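Long-range contact in putative transcription regulator (Lactobacillus plantarum, PDB 3K69), which is a putative transcriptional regulator, probably an Rrf2-like winged-helix protein that binds DNA as a dimer: residues Ile87-Ile97 against Thr121-Arg132. Residues are numbered along the deposited sequence; the frame is centred on the assembly and turned at random.
Sequences IPPTISYARFI and TDLFTVADRQYR
The ring of Y93 lies flat on the helix: CB of F124 sits under the centre of one face, 3.6 Å from the ring centroid in a CH-pi contact. Y93 and F124 rings meet obliquely, planes 48° apart, and the F124 edge receives O of F96 and CG1 of I97, the latter 3.8 Å from CE2 of F124. At the other end, CA of P89 rests over one face of the R132 guanidinium, near its rim. The edge of that group takes the chain end-on: NH1 and NH2 of R132 both donate to I87 O, at 2.9 Å each, with the oxygen almost in the guanidinium plane. NE of R132 bridges to OD2 of D128 on its syn side (2.7 Å), and D84 pairs with NH1, so the plane is fixed from several sides. CG of D128, anti to its backbone N (chi1 -174°), carries the carboxylate forward one turn to R132. Between these ends water joins I91 O to T125 OG1, and another joins Y93 N to T121 OG1, which also bonds S117 O. The linker leaving helix 79-86 is thus laid along helix 111-136, which also packs F124 on Y135 of the second subunit, consistent with the dimerisation helix of Rrf2-type winged-helix regulators.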
loop_
_atom_site.group_PDB
_atom_site.type_symbol
_atom_site.label_atom_id
_atom_site.label_comp_id
_atom_site.label_asym_id
_atom_site.label_seq_id
_atom_site.Cartn_x
_atom_site.Cartn_y
_atom_site.Cartn_z
ATOM N N ILE A 87 -1.139 -11.347 -1.931
ATOM C CA ILE A 87 -1.480 -9.999 -2.404
ATOM C C ILE A 87 -0.597 -9.727 -3.626
ATOM O O ILE A 87 0.399 -9.062 -3.512
ATOM C CB ILE A 87 -1.332 -8.919 -1.280
ATOM C CG1 ILE A 87 -2.222 -9.276 -0.087
ATOM C CG2 ILE A 87 -1.744 -7.503 -1.785
ATOM C CD1 ILE A 87 -2.123 -8.337 1.034
ATOM N N PRO A 88 -0.951 -10.281 -4.800
ATOM C CA PRO A 88 0.010 -10.226 -5.930
ATOM C C PRO A 88 0.339 -8.788 -6.400
ATOM O O PRO A 88 -0.481 -7.901 -6.251
ATOM C CB PRO A 88 -0.684 -11.041 -7.045
ATOM C CG PRO A 88 -1.809 -11.766 -6.385
ATOM C CD PRO A 88 -2.185 -10.998 -5.149
ATOM N N PRO A 89 1.560 -8.544 -6.891
ATOM C CA PRO A 89 1.900 -7.179 -7.339
ATOM C C PRO A 89 0.938 -6.603 -8.413
ATOM O O PRO A 89 0.566 -7.305 -9.341
ATOM C CB PRO A 89 3.328 -7.332 -7.911
ATOM C CG PRO A 89 3.889 -8.542 -7.235
ATOM C CD PRO A 89 2.707 -9.464 -6.976
ATOM N N THR A 90 0.538 -5.337 -8.232
ATOM C CA THR A 90 -0.112 -4.524 -9.268
ATOM C C THR A 90 0.871 -4.241 -10.423
ATOM O O THR A 90 2.040 -3.839 -10.214
ATOM C CB THR A 90 -0.554 -3.126 -8.708
ATOM O OG1 THR A 90 -1.104 -3.274 -7.395
ATOM C CG2 THR A 90 -1.588 -2.487 -9.600
ATOM N N ILE A 91 0.404 -4.444 -11.634
ATOM C CA ILE A 91 1.134 -3.964 -12.827
ATOM C C ILE A 91 0.521 -2.612 -13.283
ATOM O O ILE A 91 1.246 -1.600 -13.375
ATOM C CB ILE A 91 1.159 -5.027 -13.967
ATOM C CG1 ILE A 91 1.926 -6.280 -13.499
ATOM C CG2 ILE A 91 1.795 -4.461 -15.283
ATOM C CD1 ILE A 91 1.014 -7.421 -12.965
ATOM N N SER A 92 -0.799 -2.593 -13.535
ATOM C CA SER A 92 -1.502 -1.334 -13.835
ATOM C C SER A 92 -1.943 -0.503 -12.608
ATOM O O SER A 92 -2.744 -0.949 -11.762
ATOM C CB SER A 92 -2.732 -1.583 -14.685
ATOM O OG SER A 92 -3.387 -0.348 -14.915
ATOM N N TYR A 93 -1.465 0.733 -12.564
ATOM C CA TYR A 93 -1.872 1.706 -11.537
ATOM C C TYR A 93 -2.881 2.721 -12.096
ATOM O O TYR A 93 -3.116 3.767 -11.473
ATOM C CB TYR A 93 -0.642 2.425 -10.969
ATOM C CG TYR A 93 0.180 1.593 -10.038
ATOM C CD1 TYR A 93 -0.166 1.487 -8.690
ATOM C CD2 TYR A 93 1.250 0.836 -10.505
ATOM C CE1 TYR A 93 0.571 0.703 -7.812
ATOM C CE2 TYR A 93 2.001 0.060 -9.639
ATOM C CZ TYR A 93 1.641 -0.019 -8.296
ATOM O OH TYR A 93 2.348 -0.803 -7.423
ATOM N N ALA A 94 -3.490 2.431 -13.246
ATOM C CA ALA A 94 -4.410 3.375 -13.889
ATOM C C ALA A 94 -5.512 3.952 -12.968
ATOM O O ALA A 94 -5.851 5.123 -13.075
ATOM C CB ALA A 94 -5.071 2.766 -15.175
ATOM N N ARG A 95 -6.076 3.143 -12.085
ATOM C CA ARG A 95 -7.133 3.626 -11.195
ATOM C C ARG A 95 -6.626 4.739 -10.261
ATOM O O ARG A 95 -7.423 5.481 -9.714
ATOM C CB ARG A 95 -7.696 2.483 -10.323
ATOM C CG ARG A 95 -6.673 1.770 -9.491
ATOM N N PHE A 96 -5.315 4.808 -10.040
ATOM C CA PHE A 96 -4.726 5.817 -9.160
ATOM C C PHE A 96 -4.035 6.977 -9.887
ATOM O O PHE A 96 -3.376 7.786 -9.262
ATOM C CB PHE A 96 -3.692 5.124 -8.304
ATOM C CG PHE A 96 -4.245 4.017 -7.473
ATOM C CD1 PHE A 96 -5.308 4.245 -6.622
ATOM C CD2 PHE A 96 -3.684 2.753 -7.523
ATOM C CE1 PHE A 96 -5.807 3.232 -5.831
ATOM C CE2 PHE A 96 -4.176 1.737 -6.728
ATOM C CZ PHE A 96 -5.240 1.984 -5.878
ATOM N N ILE A 97 -4.160 7.013 -11.202
ATOM C CA ILE A 97 -3.491 7.990 -12.031
ATOM C C ILE A 97 -4.518 8.840 -12.825
ATOM O O ILE A 97 -5.509 8.329 -13.389
ATOM C CB ILE A 97 -2.458 7.282 -12.957
ATOM C CG1 ILE A 97 -1.389 6.559 -12.112
ATOM C CG2 ILE A 97 -1.923 8.246 -14.047
ATOM C CD1 ILE A 97 -0.499 5.639 -12.931
ATOM N N THR A 121 3.434 5.626 -12.733
ATOM C CA THR A 121 3.559 4.186 -12.768
ATOM C C THR A 121 4.954 3.760 -12.291
ATOM O O THR A 121 5.074 2.861 -11.468
ATOM C CB THR A 121 3.242 3.575 -14.163
ATOM O OG1 THR A 121 1.903 3.895 -14.516
ATOM C CG2 THR A 121 3.419 2.019 -14.164
ATOM N N ASP A 122 6.001 4.407 -12.791
ATOM C CA ASP A 122 7.336 4.050 -12.339
ATOM C C ASP A 122 7.523 4.353 -10.831
ATOM O O ASP A 122 8.025 3.509 -10.082
ATOM C CB ASP A 122 8.391 4.771 -13.140
ATOM C CG ASP A 122 8.505 4.285 -14.584
ATOM O OD1 ASP A 122 7.868 3.263 -14.974
ATOM O OD2 ASP A 122 9.266 4.944 -15.347
ATOM N N LEU A 123 7.117 5.549 -10.423
ATOM C CA LEU A 123 7.132 5.961 -9.036
ATOM C C LEU A 123 6.459 4.919 -8.078
ATOM O O LEU A 123 7.084 4.439 -7.125
ATOM C CB LEU A 123 6.497 7.335 -8.889
ATOM C CG LEU A 123 6.584 7.975 -7.487
ATOM C CD1 LEU A 123 8.009 8.345 -7.082
ATOM C CD2 LEU A 123 5.610 9.158 -7.309
ATOM N N PHE A 124 5.197 4.604 -8.354
ATOM C CA PHE A 124 4.388 3.658 -7.563
ATOM C C PHE A 124 4.976 2.246 -7.595
ATOM O O PHE A 124 4.969 1.545 -6.586
ATOM C CB PHE A 124 2.964 3.585 -8.119
ATOM C CG PHE A 124 2.157 4.840 -7.972
ATOM C CD1 PHE A 124 2.367 5.739 -6.935
ATOM C CD2 PHE A 124 1.137 5.109 -8.850
ATOM C CE1 PHE A 124 1.557 6.904 -6.810
ATOM C CE2 PHE A 124 0.340 6.265 -8.738
ATOM C CZ PHE A 124 0.557 7.147 -7.700
ATOM N N THR A 125 5.506 1.831 -8.751
ATOM C CA THR A 125 6.124 0.502 -8.871
ATOM C C THR A 125 7.402 0.384 -8.067
ATOM O O THR A 125 7.599 -0.601 -7.349
ATOM C CB THR A 125 6.371 0.101 -10.340
ATOM O OG1 THR A 125 5.149 0.251 -11.071
ATOM C CG2 THR A 125 6.855 -1.352 -10.447
ATOM N N VAL A 126 8.287 1.368 -8.168
ATOM C CA VAL A 126 9.487 1.351 -7.347
ATOM C C VAL A 126 9.140 1.365 -5.839
ATOM O O VAL A 126 9.750 0.631 -5.039
ATOM C CB VAL A 126 10.455 2.527 -7.736
ATOM C CG1 VAL A 126 11.638 2.566 -6.806
ATOM C CG2 VAL A 126 10.927 2.357 -9.237
ATOM N N ALA A 127 8.186 2.229 -5.457
ATOM C CA ALA A 127 7.771 2.365 -4.073
ATOM C C ALA A 127 7.222 1.033 -3.605
ATOM O O ALA A 127 7.521 0.611 -2.512
ATOM C CB ALA A 127 6.676 3.490 -3.905
ATOM N N ASP A 128 6.421 0.372 -4.432
ATOM C CA ASP A 128 5.846 -0.912 -4.040
ATOM C C ASP A 128 6.945 -2.003 -3.866
ATOM O O ASP A 128 6.861 -2.820 -2.944
ATOM C CB ASP A 128 4.761 -1.365 -5.019
ATOM C CG ASP A 128 4.054 -2.620 -4.537
ATOM O OD1 ASP A 128 3.288 -2.522 -3.556
ATOM O OD2 ASP A 128 4.307 -3.675 -5.145
ATOM N N ARG A 129 8.008 -1.956 -4.661
ATOM C CA ARG A 129 9.113 -2.894 -4.452
ATOM C C ARG A 129 9.788 -2.648 -3.117
ATOM O O ARG A 129 10.148 -3.590 -2.444
ATOM C CB ARG A 129 10.127 -2.860 -5.609
ATOM C CG ARG A 129 9.607 -3.644 -6.784
ATOM C CD ARG A 129 10.663 -3.952 -7.763
ATOM N NE ARG A 129 11.034 -2.793 -8.570
ATOM C CZ ARG A 129 10.535 -2.529 -9.775
ATOM N NH1 ARG A 129 9.588 -3.282 -10.300
ATOM N NH2 ARG A 129 10.950 -1.465 -10.432
ATOM N N GLN A 130 9.934 -1.380 -2.726
ATOM C CA GLN A 130 10.539 -1.041 -1.430
ATOM C C GLN A 130 9.643 -1.541 -0.280
ATOM O O GLN A 130 10.124 -2.098 0.703
ATOM C CB GLN A 130 10.825 0.458 -1.349
ATOM C CG GLN A 130 11.271 0.931 0.045
ATOM C CD GLN A 130 12.190 2.149 0.026
ATOM O OE1 GLN A 130 13.042 2.271 -0.868
ATOM N NE2 GLN A 130 12.036 3.055 1.036
ATOM N N TYR A 131 8.337 -1.428 -0.453
ATOM C CA TYR A 131 7.370 -1.966 0.509
ATOM C C TYR A 131 7.505 -3.463 0.653
ATOM O O TYR A 131 7.595 -3.998 1.780
ATOM C CB TYR A 131 5.939 -1.585 0.096
ATOM C CG TYR A 131 4.841 -2.104 0.990
ATOM C CD1 TYR A 131 4.680 -1.606 2.247
ATOM C CD2 TYR A 131 3.940 -3.076 0.550
ATOM C CE1 TYR A 131 3.663 -2.062 3.083
ATOM C CE2 TYR A 131 2.950 -3.548 1.368
ATOM C CZ TYR A 131 2.818 -3.046 2.649
ATOM O OH TYR A 131 1.849 -3.485 3.520
ATOM N N ARG A 132 7.514 -4.157 -0.485
ATOM C CA ARG A 132 7.525 -5.609 -0.490
ATOM C C ARG A 132 8.853 -6.159 0.016
ATOM O O ARG A 132 8.852 -7.168 0.722
ATOM C CB ARG A 132 7.146 -6.146 -1.866
ATOM C CG ARG A 132 5.682 -5.961 -2.195
ATOM C CD ARG A 132 5.340 -6.319 -3.638
ATOM N NE ARG A 132 3.917 -6.041 -3.848
ATOM C CZ ARG A 132 2.937 -6.926 -3.683
ATOM N NH1 ARG A 132 3.193 -8.188 -3.348
ATOM N NH2 ARG A 132 1.685 -6.537 -3.877
HETATM O O HOH W 1 1.589 -4.002 -6.157
HETATM O O HOH W 2 3.788 -1.513 -12.760
HETATM O O HOH W 3 -0.054 1.945 -14.810
HETATM O O HOH W 4 1.273 -0.310 -4.309
#